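Local atomic coordinates of ubiquitin-conjugating enzyme E2-21 kDa (Pichia angusta, PDB entry 5NL8), a protein that acts as a ubiquitin-conjugating enzyme of peroxisome biogenesis, probably carrying ubiquitin as a thioester and helping attach it to other proteins such as PEX5. Residues L43-A48 with K64-I69. Residues are numbered along the deposited sequence; the frame is centred on the assembly and turned at random.
Sequences LFRWSA and KLEIDI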
ATOM      1  N   LEU A  43       5.624  15.744   9.376  1.00 33.80           N
ATOM      2  CA  LEU A  43       4.835  15.690   8.151  1.00 36.96           C
ATOM      3  C   LEU A  43       5.582  15.016   7.003  1.00 35.74           C
ATOM      4  O   LEU A  43       5.095  14.984   5.875  1.00 40.47           O
ATOM      5  CB  LEU A  43       4.421  17.105   7.736  1.00 32.41           C
ATOM      6  CG  LEU A  43       3.428  17.817   8.658  1.00 48.57           C
ATOM      7  CD1 LEU A  43       3.379  19.307   8.356  1.00 41.08           C
ATOM      8  CD2 LEU A  43       2.042  17.204   8.525  1.00 43.88           C
ATOM      9  N   PHE A  44       6.761  14.477   7.294  1.00 40.22           N
ATOM     10  CA  PHE A  44       7.619  13.918   6.255  1.00 34.98           C
ATOM     11  C   PHE A  44       7.709  12.396   6.304  1.00 38.10           C
ATOM     12  O   PHE A  44       8.405  11.784   5.494  1.00 45.09           O
ATOM     13  CB  PHE A  44       9.018  14.525   6.350  1.00 34.54           C
ATOM     14  CG  PHE A  44       9.080  15.951   5.892  1.00 49.32           C
ATOM     15  CD1 PHE A  44       8.834  16.987   6.775  1.00 49.07           C
ATOM     16  CD2 PHE A  44       9.362  16.255   4.572  1.00 57.50           C
ATOM     17  CE1 PHE A  44       8.882  18.301   6.352  1.00 59.47           C
ATOM     18  CE2 PHE A  44       9.413  17.566   4.142  1.00 55.36           C
ATOM     19  CZ  PHE A  44       9.172  18.591   5.033  1.00 60.85           C
ATOM     20  N   ARG A  45       7.006  11.790   7.254  1.00 27.19           N
ATOM     21  CA  ARG A  45       6.861  10.340   7.284  1.00 29.77           C
ATOM     22  C   ARG A  45       5.429   9.970   7.659  1.00 39.28           C
ATOM     23  O   ARG A  45       4.894  10.452   8.659  1.00 35.84           O
ATOM     24  CB  ARG A  45       7.866   9.709   8.252  1.00 35.74           C
ATOM     25  CG  ARG A  45       9.299   9.713   7.725  1.00 45.56           C
ATOM     26  CD  ARG A  45      10.283   9.135   8.721  1.00 51.81           C
ATOM     27  NE  ARG A  45      10.247   7.676   8.757  1.00 70.41           N
ATOM     28  CZ  ARG A  45      10.785   6.939   9.725  1.00 77.13           C
ATOM     29  NH1 ARG A  45      11.397   7.523  10.748  1.00 84.79           N
ATOM     30  NH2 ARG A  45      10.705   5.616   9.675  1.00 73.55           N
ATOM     31  N   TRP A  46       4.825   9.112   6.841  1.00 28.30           N
ATOM     32  CA  TRP A  46       3.405   8.783   6.929  1.00 31.63           C
ATOM     33  C   TRP A  46       3.115   7.292   7.030  1.00 34.87           C
ATOM     34  O   TRP A  46       3.831   6.464   6.476  1.00 30.47           O
ATOM     35  CB  TRP A  46       2.667   9.335   5.708  1.00 25.48           C
ATOM     36  CG  TRP A  46       2.763  10.804   5.596  1.00 31.79           C
ATOM     37  CD1 TRP A  46       3.776  11.520   5.030  1.00 35.93           C
ATOM     38  CD2 TRP A  46       1.819  11.759   6.085  1.00 38.02           C
ATOM     39  NE1 TRP A  46       3.518  12.864   5.132  1.00 37.81           N
ATOM     40  CE2 TRP A  46       2.318  13.037   5.773  1.00 38.11           C
ATOM     41  CE3 TRP A  46       0.594  11.653   6.752  1.00 34.58           C
ATOM     42  CZ2 TRP A  46       1.639  14.205   6.107  1.00 37.45           C
ATOM     43  CZ3 TRP A  46      -0.077  12.815   7.085  1.00 37.51           C
ATOM     44  CH2 TRP A  46       0.446  14.073   6.762  1.00 44.45           C
ATOM     45  N   SER A  47       2.032   6.974   7.727  1.00 38.67           N
ATOM     46  CA  SER A  47       1.472   5.635   7.774  1.00 33.92           C
ATOM     47  C   SER A  47       0.107   5.634   7.092  1.00 37.06           C
ATOM     48  O   SER A  47      -0.723   6.509   7.355  1.00 36.18           O
ATOM     49  CB  SER A  47       1.346   5.155   9.219  1.00 37.04           C
ATOM     50  OG  SER A  47       0.640   3.932   9.287  1.00 44.45           O
ATOM     51  N   ALA A  48      -0.126   4.662   6.212  1.00 30.53           N
ATOM     52  CA  ALA A  48      -1.417   4.566   5.534  1.00 31.52           C
ATOM     53  C   ALA A  48      -1.981   3.154   5.589  1.00 30.15           C
ATOM     54  O   ALA A  48      -1.259   2.195   5.855  1.00 33.70           O
ATOM     55  CB  ALA A  48      -1.296   5.025   4.085  1.00 30.33           C
ATOM     56  N   LYS A  64      -0.860  -2.253   5.172  1.00 35.02           N
ATOM     57  CA  LYS A  64      -0.291  -1.043   5.746  1.00 34.26           C
ATOM     58  C   LYS A  64       0.869  -0.554   4.888  1.00 28.66           C
ATOM     59  O   LYS A  64       1.605  -1.351   4.300  1.00 30.19           O
ATOM     60  CB  LYS A  64       0.177  -1.296   7.182  1.00 34.22           C
ATOM     61  CG  LYS A  64      -0.119  -0.171   8.161  1.00 53.96           C
ATOM     62  CD  LYS A  64      -0.626  -0.733   9.487  1.00 65.53           C
ATOM     63  CE  LYS A  64      -0.975   0.365  10.486  1.00 67.79           C
ATOM     64  NZ  LYS A  64       0.221   1.154  10.897  1.00 60.42           N
ATOM     65  N   LEU A  65       1.027   0.760   4.828  1.00 29.83           N
ATOM     66  CA  LEU A  65       2.062   1.377   4.016  1.00 25.24           C
ATOM     67  C   LEU A  65       2.838   2.394   4.833  1.00 34.43           C
ATOM     68  O   LEU A  65       2.286   3.038   5.731  1.00 36.27           O
ATOM     69  CB  LEU A  65       1.459   2.072   2.794  1.00 25.77           C
ATOM     70  CG  LEU A  65       0.657   1.277   1.768  1.00 30.77           C
ATOM     71  CD1 LEU A  65       0.029   2.240   0.783  1.00 31.52           C
ATOM     72  CD2 LEU A  65       1.542   0.285   1.042  1.00 21.17           C
ATOM     73  N   GLU A  66       4.116   2.537   4.502  1.00 30.06           N
ATOM     74  CA  GLU A  66       4.943   3.599   5.050  1.00 33.12           C
ATOM     75  C   GLU A  66       5.447   4.487   3.915  1.00 36.97           C
ATOM     76  O   GLU A  66       5.894   3.998   2.867  1.00 35.02           O
ATOM     77  CB  GLU A  66       6.108   3.023   5.853  1.00 33.81           C
ATOM     78  CG  GLU A  66       7.056   4.075   6.395  1.00 63.37           C
ATOM     79  CD  GLU A  66       8.140   3.485   7.270  1.00 76.79           C
ATOM     80  OE1 GLU A  66       7.858   2.501   7.988  1.00 82.67           O
ATOM     81  OE2 GLU A  66       9.277   3.999   7.237  1.00 77.78           O
ATOM     82  N   ILE A  67       5.357   5.797   4.132  1.00 36.64           N
ATOM     83  CA  ILE A  67       5.654   6.785   3.107  1.00 25.15           C
ATOM     84  C   ILE A  67       6.684   7.799   3.589  1.00 35.43           C
ATOM     85  O   ILE A  67       6.484   8.471   4.593  1.00 43.51           O
ATOM     86  CB  ILE A  67       4.387   7.539   2.677  1.00 29.20           C
ATOM     87  CG1 ILE A  67       3.308   6.557   2.220  1.00 32.31           C
ATOM     88  CG2 ILE A  67       4.703   8.531   1.571  1.00 28.76           C
ATOM     89  CD1 ILE A  67       1.906   6.991   2.588  1.00 33.48           C
ATOM     90  N   ASP A  68       7.788   7.901   2.862  1.00 33.10           N
ATOM     91  CA  ASP A  68       8.830   8.869   3.167  1.00 34.72           C
ATOM     92  C   ASP A  68       8.800  10.003   2.147  1.00 36.22           C
ATOM     93  O   ASP A  68       8.810   9.764   0.937  1.00 37.86           O
ATOM     94  CB  ASP A  68      10.202   8.196   3.187  1.00 38.45           C
ATOM     95  CG  ASP A  68      10.312   7.128   4.266  1.00 67.11           C
ATOM     96  OD1 ASP A  68       9.276   6.531   4.627  1.00 75.26           O
ATOM     97  OD2 ASP A  68      11.435   6.889   4.757  1.00 80.82           O
ATOM     98  N   ILE A  69       8.750  11.231   2.654  1.00 32.22           N
ATOM     99  CA  ILE A  69       8.632  12.424   1.822  1.00 39.23           C
ATOM    100  C   ILE A  69       9.986  13.092   1.612  1.00 43.95           C
ATOM    101  O   ILE A  69      10.697  13.361   2.577  1.00 47.17           O
ATOM    102  CB  ILE A  69       7.662  13.446   2.452  1.00 38.49           C
ATOM    103  CG1 ILE A  69       6.283  12.819   2.662  1.00 35.74           C
ATOM    104  CG2 ILE A  69       7.569  14.698   1.601  1.00 35.63           C
ATOM    105  CD1 ILE A  69       5.621  12.339   1.388  1.00 30.28           C
TER
HETATM  106  O   HOH W   1       3.316   2.450   8.631  1.00 56.41           O
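R45 reaches diagonally over the strand pair to E66. Its NH2 gives a nearly straight hydrogen bond to OE2 of E66 at 3.3 Å (175°), part of a salt bridge. The oxygen lies in the guanidinium plane, but the nitrogen meets it from above the carboxylate plane. E66 spans the distance because its CG is anti to the backbone N (chi1 177°) and the chain runs on extended. D68 OD2, 4.2 Å from R45 NE, adds a nearby opposite charge without a bond. Without the carboxylate, as with an alanine at E66, R45 is likely to lose its salt-bridge mate and its guanidinium to turn more freely. Further along this face, K64 NZ donates to S47 OG at 3.2 Å. A water joins the same hydroxyl to the backbone O of L65.

The face formed by W46, A48, L65 and I67 is apolar. I67 CD1 sits by W46 CB and A48 CB. At the end of the strand pair, I69 CG1 meets the edge of the W46 indole at CD1, 3.7 Å away, while I69 CG2 touches F44 CD2.

This is the antiparallel hairpin of strands 45-51 and 62-68, the central pair of the four-stranded sheet in the UBC fold. W46 and I67 are a hydrogen-bonded pair, W46 N to I67 O and I67 N to W46 O, 2.9 Å each. A48 and L65 pair the same way. I69 N, just past strand 62-68, bonds to F44 O, just before strand 45-51. W46 NE1 makes a weak bond back to L43 O.

L139 of helix 135-147 packs on A48, L65 and I67, and L135 on I69. Y14 meets the W46 ring edge-to-face.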